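Local coordinates for protein (CD58) (Homo sapiens, PDB 1CCZ) that binds the adhesion receptor CD2 through its amino-terminal immunoglobulin-like domain, and so probably helps cells to adhere to one another, at residues 13-18 against 86-90; 49-53 against 65-71; 93-99 against 156-162; 116-122 against 133-139. One frame throughout, in Å; residues are numbered along the deposited sequence. Where two conformers were deposited one is given.

Contact 1 of 4, residues 13-18 against 86-90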
# COMPACT_ATOMS: atom_id res chain seq x y z
N VAL A 13 -4.23 -9.20 3.66
CA VAL A 13 -2.86 -9.20 4.15
C VAL A 13 -2.78 -10.22 5.27
O VAL A 13 -3.80 -10.58 5.86
CB VAL A 13 -2.43 -7.86 4.77
CG1 VAL A 13 -2.20 -6.83 3.70
CG2 VAL A 13 -3.47 -7.39 5.79
N THR A 14 -1.57 -10.68 5.56
CA THR A 14 -1.35 -11.61 6.64
C THR A 14 -0.26 -11.03 7.54
O THR A 14 0.79 -10.63 7.05
CB THR A 14 -0.91 -12.97 6.11
OG1 THR A 14 -2.01 -13.57 5.42
CG2 THR A 14 -0.48 -13.88 7.26
N PHE A 15 -0.55 -10.94 8.84
CA PHE A 15 0.41 -10.44 9.81
C PHE A 15 1.12 -11.71 10.28
O PHE A 15 0.60 -12.46 11.09
CB PHE A 15 -0.31 -9.78 10.99
CG PHE A 15 -1.08 -8.52 10.62
CD1 PHE A 15 -0.70 -7.74 9.53
CD2 PHE A 15 -2.18 -8.12 11.36
CE1 PHE A 15 -1.41 -6.57 9.20
CE2 PHE A 15 -2.89 -6.96 11.04
CZ PHE A 15 -2.51 -6.18 9.96
N HIS A 16 2.31 -11.95 9.72
CA HIS A 16 3.09 -13.14 10.05
C HIS A 16 3.78 -13.04 11.39
O HIS A 16 4.55 -12.10 11.66
CB HIS A 16 4.12 -13.41 8.95
CG HIS A 16 3.51 -13.77 7.63
ND1 HIS A 16 3.01 -15.03 7.37
CD2 HIS A 16 3.30 -13.03 6.52
CE1 HIS A 16 2.51 -15.05 6.14
NE2 HIS A 16 2.67 -13.85 5.60
N VAL A 17 3.49 -14.01 12.25
CA VAL A 17 4.06 -14.05 13.58
C VAL A 17 4.98 -15.24 13.69
O VAL A 17 4.60 -16.36 13.34
CB VAL A 17 2.95 -14.18 14.64
CG1 VAL A 17 3.56 -14.46 15.99
CG2 VAL A 17 2.13 -12.92 14.69
N PRO A 18 6.22 -15.02 14.16
CA PRO A 18 7.27 -16.04 14.35
C PRO A 18 6.71 -17.39 14.85
O PRO A 18 6.23 -17.50 15.99
CB PRO A 18 8.21 -15.41 15.37
CG PRO A 18 7.76 -13.95 15.52
CD PRO A 18 6.72 -13.67 14.49
N MET A 86 3.80 -7.66 19.73
CA MET A 86 3.85 -7.98 18.32
C MET A 86 2.94 -6.91 17.76
O MET A 86 1.70 -7.01 17.86
CB MET A 86 3.30 -9.36 18.04
CG MET A 86 4.17 -10.46 18.57
SD MET A 86 5.42 -10.99 17.39
CE MET A 86 4.71 -10.51 15.84
N LYS A 87 3.56 -5.85 17.25
CA LYS A 87 2.83 -4.71 16.69
C LYS A 87 2.99 -4.67 15.19
O LYS A 87 4.07 -4.93 14.67
CB LYS A 87 3.36 -3.40 17.29
CG LYS A 87 2.70 -3.01 18.60
CD LYS A 87 3.73 -2.60 19.65
CE LYS A 87 4.13 -1.12 19.52
NZ LYS A 87 5.34 -0.86 18.65
N PHE A 88 1.89 -4.37 14.51
CA PHE A 88 1.88 -4.29 13.05
C PHE A 88 1.09 -3.06 12.67
O PHE A 88 -0.04 -2.91 13.13
CB PHE A 88 1.17 -5.50 12.43
CG PHE A 88 1.89 -6.80 12.62
CD1 PHE A 88 1.81 -7.50 13.82
CD2 PHE A 88 2.65 -7.33 11.58
CE1 PHE A 88 2.47 -8.71 13.99
CE2 PHE A 88 3.32 -8.56 11.74
CZ PHE A 88 3.23 -9.25 12.94
N PHE A 89 1.67 -2.16 11.88
CA PHE A 89 0.88 -1.02 11.44
C PHE A 89 0.55 -1.27 9.97
O PHE A 89 1.43 -1.42 9.12
CB PHE A 89 1.54 0.37 11.67
CG PHE A 89 2.43 0.39 12.91
CD1 PHE A 89 3.50 -0.48 13.01
CD2 PHE A 89 2.10 1.16 14.03
CE1 PHE A 89 4.22 -0.59 14.19
CE2 PHE A 89 2.81 1.05 15.20
CZ PHE A 89 3.87 0.17 15.28
N LEU A 90 -0.74 -1.41 9.73
CA LEU A 90 -1.26 -1.70 8.42
C LEU A 90 -1.77 -0.44 7.73
O LEU A 90 -2.53 0.33 8.31
CB LEU A 90 -2.42 -2.71 8.54
CG LEU A 90 -3.30 -2.92 7.31
CD1 LEU A 90 -2.51 -3.69 6.26
CD2 LEU A 90 -4.58 -3.67 7.68
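The carbonyl oxygen of His16 sits at the edge of the Phe88 ring, near its plane, with O to CZ at 3.4 Å. No hydrogen bond spans this contact; on the 86-90 side the oxygen meets only the rim of the ring and, more loosely, the methyl CE of Met86. Next to it, the side chains of Phe15 and Phe88 run antiparallel alongside one another. The near-parallel rings (19°), centroids 5.1 Å apart, are so far displaced that little of one lies over the other; one face of each is occupied by the other residue's methylene. Phe15 CB stands over the centre of the Phe88 ring at 3.8 Å from its centroid, and Phe88 CB over that of Phe15 at 4.1 Å, a reciprocal pair of CH-pi contacts. This is the core of an immunoglobulin beta sandwich: strand 13-15 belongs to the three-stranded sheet, strand 86-93 to the six-stranded one, and their axes here pass 9.4 Å apart at 159°. Leu90 closes one end, setting CB at the edge of the Phe15 ring, 3.8 Å from CZ, while its CD1 meets Val13 CG2 tip to tip. Toward the other end Met86 is bent at both chi2 (-88°) and chi3, which folds its CE back against Val17 CG2 at 3.7 Å, with Pro18 CD alongside. Tyr75 and Phe1 add further rings around Phe15 and Phe88 respectively.

Contact 2 of 4, residues 49-53 against 65-71. With NAG (2-acetamido-2-deoxy-beta-D-glucopyranose), chain C.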
# COMPACT_ATOMS: atom_id res chain seq x y z
N PHE A 49 -14.74 -7.57 11.64
CA PHE A 49 -13.90 -8.67 11.21
C PHE A 49 -14.57 -10.04 11.15
O PHE A 49 -13.98 -10.99 10.65
CB PHE A 49 -12.63 -8.70 12.06
CG PHE A 49 -11.81 -7.46 11.90
CD1 PHE A 49 -10.89 -7.36 10.86
CD2 PHE A 49 -12.00 -6.36 12.74
CE1 PHE A 49 -10.17 -6.17 10.67
CE2 PHE A 49 -11.29 -5.18 12.55
CZ PHE A 49 -10.37 -5.09 11.51
N LYS A 50 -15.80 -10.14 11.66
CA LYS A 50 -16.51 -11.41 11.61
C LYS A 50 -16.65 -11.80 10.16
O LYS A 50 -17.00 -10.98 9.33
CB LYS A 50 -17.90 -11.29 12.21
CG LYS A 50 -17.96 -11.59 13.68
CD LYS A 50 -18.53 -10.41 14.44
CE LYS A 50 -19.90 -10.72 14.96
NZ LYS A 50 -19.81 -11.76 16.01
N ASN A 51 -16.34 -13.05 9.84
CA ASN A 51 -16.48 -13.53 8.48
C ASN A 51 -15.40 -13.06 7.51
O ASN A 51 -15.48 -13.38 6.32
CB ASN A 51 -17.86 -13.16 7.92
CG ASN A 51 -19.00 -13.79 8.72
OD1 ASN A 51 -19.02 -15.01 8.93
ND2 ASN A 51 -19.95 -12.97 9.18
N ARG A 52 -14.41 -12.31 7.97
CA ARG A 52 -13.36 -11.90 7.05
C ARG A 52 -11.94 -11.92 7.59
O ARG A 52 -11.10 -11.15 7.14
CB ARG A 52 -13.65 -10.55 6.42
CG ARG A 52 -13.82 -9.42 7.38
CD ARG A 52 -13.64 -8.13 6.66
NE ARG A 52 -13.61 -7.01 7.59
CZ ARG A 52 -12.71 -6.04 7.56
NH1 ARG A 52 -11.76 -6.07 6.64
NH2 ARG A 52 -12.76 -5.05 8.43
N VAL A 53 -11.68 -12.80 8.55
CA VAL A 53 -10.33 -12.97 9.09
C VAL A 53 -10.07 -14.47 9.26
O VAL A 53 -10.99 -15.27 9.40
CB VAL A 53 -10.13 -12.28 10.49
CG1 VAL A 53 -10.38 -10.79 10.40
CG2 VAL A 53 -11.04 -12.90 11.52
N TYR A 65 -9.23 -10.33 5.31
CA TYR A 65 -9.70 -10.31 3.92
C TYR A 65 -10.53 -9.08 3.64
O TYR A 65 -11.02 -8.41 4.55
CB TYR A 65 -10.52 -11.56 3.61
CG TYR A 65 -9.76 -12.85 3.81
CD1 TYR A 65 -8.93 -13.36 2.81
CD2 TYR A 65 -9.87 -13.56 5.02
CE1 TYR A 65 -8.22 -14.54 3.00
CE2 TYR A 65 -9.16 -14.75 5.22
CZ TYR A 65 -8.34 -15.23 4.21
OH TYR A 65 -7.66 -16.40 4.40
N ASN A 66 -10.67 -8.79 2.35
CA ASN A 66 -11.47 -7.66 1.90
C ASN A 66 -11.19 -6.34 2.63
O ASN A 66 -12.09 -5.72 3.21
CB ASN A 66 -12.94 -8.02 2.02
CG ASN A 66 -13.76 -7.38 0.94
OD1 ASN A 66 -13.32 -7.25 -0.21
ND2 ASN A 66 -14.97 -6.97 1.31
N LEU A 67 -9.93 -5.90 2.56
CA LEU A 67 -9.50 -4.68 3.21
C LEU A 67 -10.28 -3.44 2.84
O LEU A 67 -10.69 -3.28 1.69
CB LEU A 67 -8.01 -4.45 2.93
CG LEU A 67 -7.07 -5.49 3.55
CD1 LEU A 67 -5.65 -5.28 3.06
CD2 LEU A 67 -7.13 -5.38 5.06
N THR A 68 -10.49 -2.57 3.82
CA THR A 68 -11.19 -1.31 3.63
C THR A 68 -10.32 -0.29 4.33
O THR A 68 -9.51 -0.66 5.19
CB THR A 68 -12.62 -1.33 4.26
OG1 THR A 68 -13.11 0.01 4.36
CG2 THR A 68 -12.58 -1.91 5.66
N SER A 69 -10.46 0.98 3.98
CA SER A 69 -9.65 2.04 4.57
C SER A 69 -9.70 2.09 6.08
O SER A 69 -8.69 2.39 6.73
CB SER A 69 -10.08 3.41 4.03
OG SER A 69 -11.20 3.25 3.19
N SER A 70 -10.87 1.81 6.65
CA SER A 70 -11.02 1.83 8.10
C SER A 70 -10.08 0.82 8.75
O SER A 70 -9.73 0.94 9.92
CB SER A 70 -12.48 1.54 8.47
OG SER A 70 -13.07 0.64 7.55
N ASP A 71 -9.64 -0.17 7.96
CA ASP A 71 -8.72 -1.20 8.45
C ASP A 71 -7.32 -0.69 8.68
O ASP A 71 -6.50 -1.38 9.29
CB ASP A 71 -8.65 -2.35 7.47
CG ASP A 71 -9.91 -3.16 7.46
OD1 ASP A 71 -10.67 -3.08 8.45
OD2 ASP A 71 -10.13 -3.87 6.47
C1 NAG C . -15.87 -6.40 0.33
C2 NAG C . -16.86 -7.48 -0.18
C3 NAG C . -18.23 -6.86 -0.50
C4 NAG C . -18.10 -5.42 -1.03
C5 NAG C . -17.30 -4.51 -0.07
C6 NAG C . -18.18 -3.54 0.70
C7 NAG C . -16.07 -9.49 -1.31
C8 NAG C . -15.51 -10.12 -2.58
N2 NAG C . -16.32 -8.18 -1.35
O3 NAG C . -19.04 -6.87 0.67
O4 NAG C . -17.48 -5.42 -2.32
O5 NAG C . -16.58 -5.29 0.91
O6 NAG C . -17.41 -2.74 1.59
O7 NAG C . -16.26 -10.19 -0.32
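Arg52 and Asp71 face each other almost in one plane and join end-on through two hydrogen bonds, NH1 to OD2 at 2.7 Å and NH2 to OD1 at 2.9 Å. Both N-H groups point nearly straight at their oxygens, and OD1 receives its bond on the syn lone pair. NH1 also gives its other hydrogen to Tyr65 O at 3.2 Å, within the guanidinium plane, while NE is taken by Ser48 O, so the head group is fixed against rotation from several sides of its edge. One of its faces is covered by Phe49, whose CD1 lies 3.8 Å above the plane toward the rim. The chain reaches this spot because CG starts between the backbone N and the carbonyl carbon (chi1 58°) and then runs extended to NE. Asp71 is held in turn: its OD2 also accepts Thr68 N at 3.0 Å, from above the carboxylate plane. At the backbone, Tyr65 N bonds to Arg52 O at 2.7 Å.

The outer side is looser. Thr68 CG2 only brushes Arg52 NH2 at 4.2 Å, and the Tyr65 ring turns just its edge to the backbone around Arg52 O. Asn66 carries an N-acetylglucosamine on ND2, a covalent bond of 1.4 Å, and a second sugar touches Tyr65. The arginine ahead of strand 53-55 paired with an aspartate in the short 3-10 segment before strand 73-78 is the salt bridge familiar from V-set immunoglobulin domains.

Contact 3 of 4, residues 93-99 against 156-162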
# COMPACT_ATOMS: atom_id res chain seq x y z
N LEU A 93 -3.98 0.88 0.89
CA LEU A 93 -3.84 1.76 -0.25
C LEU A 93 -4.66 1.37 -1.44
O LEU A 93 -4.91 0.20 -1.72
CB LEU A 93 -2.37 1.83 -0.67
CG LEU A 93 -1.38 2.50 0.29
CD1 LEU A 93 -0.89 1.48 1.27
CD2 LEU A 93 -0.21 3.04 -0.48
N GLU A 94 -5.08 2.39 -2.16
CA GLU A 94 -5.81 2.18 -3.39
C GLU A 94 -4.69 2.16 -4.48
O GLU A 94 -3.70 2.90 -4.39
CB GLU A 94 -6.81 3.31 -3.51
CG GLU A 94 -7.04 3.88 -4.86
CD GLU A 94 -7.91 5.12 -4.76
OE1 GLU A 94 -8.66 5.21 -3.75
OE2 GLU A 94 -7.83 6.01 -5.65
N MET A 95 -4.81 1.28 -5.46
CA MET A 95 -3.82 1.18 -6.52
C MET A 95 -3.88 2.39 -7.44
O MET A 95 -4.94 2.99 -7.61
CB MET A 95 -4.04 -0.09 -7.32
CG MET A 95 -3.49 -1.32 -6.63
SD MET A 95 -3.89 -2.80 -7.54
CE MET A 95 -5.66 -2.46 -7.93
N VAL A 96 -2.74 2.74 -8.05
CA VAL A 96 -2.68 3.89 -8.97
C VAL A 96 -3.32 3.51 -10.30
O VAL A 96 -3.38 2.32 -10.65
CB VAL A 96 -1.20 4.33 -9.27
CG1 VAL A 96 -0.51 4.76 -8.01
CG2 VAL A 96 -0.43 3.20 -9.93
N SER A 97 -3.84 4.50 -11.02
CA SER A 97 -4.38 4.23 -12.35
C SER A 97 -3.21 4.54 -13.31
O SER A 97 -2.09 4.84 -12.87
CB SER A 97 -5.60 5.10 -12.66
OG SER A 97 -5.39 6.45 -12.34
N LYS A 98 -3.46 4.46 -14.61
CA LYS A 98 -2.40 4.74 -15.56
C LYS A 98 -2.24 6.26 -15.72
O LYS A 98 -3.22 6.98 -15.91
CB LYS A 98 -2.73 4.09 -16.90
CG LYS A 98 -1.66 4.27 -17.97
CD LYS A 98 -2.28 4.27 -19.36
CE LYS A 98 -1.26 3.90 -20.43
NZ LYS A 98 -0.11 3.07 -19.91
N PRO A 99 -0.99 6.77 -15.63
CA PRO A 99 -0.78 8.22 -15.77
C PRO A 99 -1.14 8.75 -17.16
O PRO A 99 -1.11 8.01 -18.16
CB PRO A 99 0.71 8.43 -15.46
CG PRO A 99 1.22 7.13 -14.99
CD PRO A 99 0.28 6.05 -15.38
N ASN A 156 3.13 3.77 -5.83
CA ASN A 156 2.86 3.83 -4.39
C ASN A 156 3.27 2.47 -3.86
O ASN A 156 3.71 1.59 -4.62
CB ASN A 156 1.39 4.19 -4.06
CG ASN A 156 0.39 3.12 -4.44
OD1 ASN A 156 0.74 1.97 -4.72
ND2 ASN A 156 -0.88 3.49 -4.44
N ARG A 157 3.17 2.30 -2.55
CA ARG A 157 3.58 1.05 -1.92
C ARG A 157 2.98 -0.22 -2.50
O ARG A 157 3.59 -1.27 -2.41
CB ARG A 157 3.27 1.10 -0.43
CG ARG A 157 4.02 2.19 0.30
CD ARG A 157 5.42 1.72 0.59
NE ARG A 157 6.10 2.60 1.53
CZ ARG A 157 7.16 2.23 2.23
NH1 ARG A 157 7.64 1.00 2.09
NH2 ARG A 157 7.74 3.09 3.06
N VAL A 158 1.80 -0.14 -3.09
CA VAL A 158 1.17 -1.35 -3.59
C VAL A 158 1.02 -1.49 -5.08
O VAL A 158 0.47 -2.49 -5.54
CB VAL A 158 -0.22 -1.53 -2.97
CG1 VAL A 158 -0.11 -1.56 -1.45
CG2 VAL A 158 -1.13 -0.39 -3.40
N SER A 159 1.49 -0.51 -5.86
CA SER A 159 1.30 -0.60 -7.31
C SER A 159 2.11 0.42 -8.09
O SER A 159 2.74 1.31 -7.53
CB SER A 159 -0.17 -0.36 -7.64
OG SER A 159 -0.52 0.98 -7.32
N GLN A 160 2.06 0.26 -9.41
CA GLN A 160 2.71 1.21 -10.29
C GLN A 160 2.29 1.00 -11.74
O GLN A 160 2.05 -0.12 -12.18
CB GLN A 160 4.22 1.14 -10.14
CG GLN A 160 4.88 -0.01 -10.82
CD GLN A 160 6.36 0.26 -10.96
OE1 GLN A 160 6.79 0.90 -11.92
NE2 GLN A 160 7.14 -0.21 -10.00
N GLU A 161 2.15 2.11 -12.44
CA GLU A 161 1.75 2.12 -13.84
C GLU A 161 2.46 3.27 -14.50
O GLU A 161 2.71 4.30 -13.88
CB GLU A 161 0.25 2.37 -13.99
CG GLU A 161 -0.60 1.43 -13.21
CD GLU A 161 -0.70 0.09 -13.87
OE1 GLU A 161 -0.49 0.04 -15.10
OE2 GLU A 161 -0.97 -0.90 -13.16
N SER A 162 2.79 3.13 -15.78
CA SER A 162 3.45 4.22 -16.45
C SER A 162 2.86 4.45 -17.83
O SER A 162 2.08 3.66 -18.35
CB SER A 162 4.95 3.95 -16.53
OG SER A 162 5.17 2.73 -17.19
O HOH W 1 -2.25 -0.24 -10.60
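Val96 N bonds to Ser159 OG at the end of the type I beta turn that joins strands 150-156 and 159-165, and it is against this hairpin of the second immunoglobulin-like domain that the linker 93-99 lies. The Asn156 side chain, at the start of the turn, can be followed outward. CB packs on Leu93 CD2 at 4.1 Å; chi1 of 68° then puts CG between that methyl and Val96 CG1. At the tip, ND2 gives a bent hydrogen bond (131°) to Glu94 O at 2.9 Å, close to the amide plane, and also bonds to Thr118 O. OD1 faces its own turn: Val158 N, at 2.9 Å, makes an Asx turn, and Ser159 OG donates from the opposite face of the amide. With that proton spent on OD1, Ser159 OG accepts Val96 N at 2.9 Å in a nearly straight bond, so one relay of side chains ties the linker backbone to the turn.

Apolar packing surrounds it. Val158 CG2 lies across Leu93 CB at 3.7 Å and also reaches Met95 CG, while Val96 CG2 rests on Glu161 CG. Farther along, Lys98 crosses to the hairpin backbone, its NZ bonding to Ser162 O at 2.8 Å, with Glu163 a weak, more distant ionic partner. Pro99 sets its CD 3.3 Å from Glu161 O. Between the two segments a water donates to both Val96 O (2.8 Å) and Glu161 OE2.

Contact 4 of 4, residues 116-122 against 133-139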
# COMPACT_ATOMS: atom_id res chain seq x y z
N GLU A 116 -6.23 7.89 -9.84
CA GLU A 116 -6.36 7.05 -8.67
C GLU A 116 -5.04 6.71 -7.99
O GLU A 116 -3.97 6.79 -8.60
CB GLU A 116 -7.07 5.75 -9.06
CG GLU A 116 -8.42 5.92 -9.71
CD GLU A 116 -9.04 4.61 -10.07
OE1 GLU A 116 -9.26 3.79 -9.16
OE2 GLU A 116 -9.31 4.38 -11.27
N GLY A 117 -5.14 6.33 -6.72
CA GLY A 117 -3.98 5.95 -5.95
C GLY A 117 -3.86 6.69 -4.63
O GLY A 117 -4.20 7.88 -4.54
N THR A 118 -3.37 5.98 -3.61
CA THR A 118 -3.16 6.55 -2.29
C THR A 118 -1.65 6.84 -2.14
O THR A 118 -0.82 6.00 -2.52
CB THR A 118 -3.58 5.56 -1.17
OG1 THR A 118 -4.90 5.07 -1.41
CG2 THR A 118 -3.58 6.25 0.16
N ASP A 119 -1.29 7.99 -1.59
CA ASP A 119 0.13 8.35 -1.38
C ASP A 119 0.97 8.05 -2.61
O ASP A 119 1.95 7.30 -2.57
CB ASP A 119 0.73 7.61 -0.18
CG ASP A 119 1.75 8.46 0.58
OD1 ASP A 119 1.77 9.70 0.40
OD2 ASP A 119 2.52 7.87 1.36
N VAL A 120 0.55 8.65 -3.70
CA VAL A 120 1.18 8.46 -4.97
C VAL A 120 2.36 9.41 -5.19
O VAL A 120 2.38 10.54 -4.71
CB VAL A 120 0.13 8.68 -6.09
CG1 VAL A 120 0.77 8.58 -7.47
CG2 VAL A 120 -0.98 7.67 -5.94
N GLU A 121 3.34 8.91 -5.92
CA GLU A 121 4.50 9.68 -6.31
C GLU A 121 4.54 9.53 -7.84
O GLU A 121 4.36 8.44 -8.37
CB GLU A 121 5.75 9.07 -5.71
CG GLU A 121 6.99 9.89 -5.90
CD GLU A 121 8.13 9.40 -5.02
OE1 GLU A 121 8.09 9.62 -3.78
OE2 GLU A 121 9.07 8.78 -5.59
N LEU A 122 4.75 10.64 -8.55
CA LEU A 122 4.88 10.60 -10.00
C LEU A 122 6.38 10.75 -10.28
O LEU A 122 7.05 11.57 -9.64
CB LEU A 122 4.12 11.77 -10.64
CG LEU A 122 2.59 11.65 -10.63
CD1 LEU A 122 1.98 12.89 -11.27
CD2 LEU A 122 2.15 10.38 -11.38
N SER A 133 10.75 13.65 -9.40
CA SER A 133 9.75 12.87 -8.67
C SER A 133 9.00 13.87 -7.80
O SER A 133 9.58 14.84 -7.31
CB SER A 133 10.40 11.84 -7.77
OG SER A 133 11.05 10.85 -8.53
N LEU A 134 7.70 13.66 -7.63
CA LEU A 134 6.89 14.54 -6.82
C LEU A 134 5.79 13.72 -6.16
O LEU A 134 5.13 12.91 -6.81
CB LEU A 134 6.27 15.63 -7.69
CG LEU A 134 5.57 16.77 -6.96
CD1 LEU A 134 6.58 17.58 -6.14
CD2 LEU A 134 4.89 17.64 -7.99
N ARG A 135 5.63 13.90 -4.85
CA ARG A 135 4.61 13.18 -4.10
C ARG A 135 3.31 13.97 -4.32
O ARG A 135 2.82 14.65 -3.43
CB ARG A 135 5.01 13.14 -2.62
CG ARG A 135 4.11 12.32 -1.72
CD ARG A 135 4.88 11.25 -0.95
NE ARG A 135 4.63 9.92 -1.51
CZ ARG A 135 5.48 8.89 -1.44
NH1 ARG A 135 6.65 9.01 -0.84
NH2 ARG A 135 5.15 7.73 -2.00
N GLN A 136 2.77 13.90 -5.53
CA GLN A 136 1.55 14.61 -5.90
C GLN A 136 0.91 13.85 -7.05
O GLN A 136 1.54 12.97 -7.63
CB GLN A 136 1.89 15.99 -6.43
CG GLN A 136 2.22 17.01 -5.41
CD GLN A 136 1.95 18.40 -5.94
OE1 GLN A 136 2.16 19.40 -5.24
NE2 GLN A 136 1.48 18.49 -7.20
N LYS A 137 -0.33 14.20 -7.40
CA LYS A 137 -1.00 13.51 -8.49
C LYS A 137 -0.93 14.28 -9.81
O LYS A 137 -1.53 13.91 -10.82
CB LYS A 137 -2.43 13.16 -8.11
CG LYS A 137 -2.45 11.89 -7.27
CD LYS A 137 -3.86 11.41 -7.11
CE LYS A 137 -3.89 10.18 -6.28
NZ LYS A 137 -5.31 9.80 -6.15
N THR A 138 -0.19 15.39 -9.79
CA THR A 138 0.06 16.14 -10.99
C THR A 138 1.49 16.68 -10.83
O THR A 138 1.92 16.99 -9.71
CB THR A 138 -0.97 17.25 -11.23
OG1 THR A 138 -0.74 17.81 -12.53
CG2 THR A 138 -0.87 18.35 -10.19
N MET A 139 2.23 16.73 -11.93
CA MET A 139 3.62 17.18 -11.92
C MET A 139 3.93 17.77 -13.27
O MET A 139 3.63 17.16 -14.28
CB MET A 139 4.54 15.99 -11.70
CG MET A 139 6.03 16.30 -11.79
SD MET A 139 7.05 14.87 -11.25
CE MET A 139 6.75 13.77 -12.60
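Arg135 lays its guanidinium between two carboxylates, Glu121 OE1 over one face, 3.3 Å from NH1, and Asp119 over the other, with OD1 3.4 Å from NE. Neither oxygen lies where an N-H points, so these salt bridges rest on charge alone; the directed bond goes from NH2 to the backbone Asp119 O at 3.3 Å. The arginine leaves its backbone with CG anti to N (chi1 -175°), then bends at chi2 and chi3, which turns its head back along segment 116-122. Glu121, by contrast, stays extended, and its OE2 is bound to Lys123. Lys137 is stretched from CG onward, carrying CE past Val120 CG2 at 3.9 Å; its NZ bonds to Leu115 O, and the close approach to Gly117 O is doubtful.

Leu122 is buried against the start of strand 138-142. CG approaches Gln136 O, a buried carbonyl left without a partner in the model, CD1 lies against the backbone of Lys137 and Thr138, and CB meets Met139 CE at 3.8 Å, brought there by a bend at chi3 (70°). An antiparallel hydrogen-bonded pair joins Leu122 N to Leu134 O (2.9 Å) and Leu134 N to Leu122 O (3.0 Å). Strands 121-126 and 129-134 pair at the border of the four-stranded sheet, and the chain then crosses to strand 138-142 of the facing sheet, as in C2-set domains, with Leu122 reaching Cys112 and Cys152 between the two.

How the contacts relate
The four contacts divide between two immunoglobulin-like domains placed end to end. Contacts 1 and 2 lie in the first, with centres 14 Å apart: 49-53/65-71 is nested within the loop closed by 13-18/86-90, and the two touch where Leu67 packs on Val13 and Leu90. Contacts 3 and 4 follow, centres 9 Å apart, with 116-122/133-139 inside the loop closed by contact 3; both reach the sheet containing strands 121-126 and 159-165, and Glu94 links them through Gly117 and Thr118. Strand 86-93, the last of the first domain, leads from contact 1 straight into the segment packed on the second. The centres of contacts 1 and 4 are 27 Å apart.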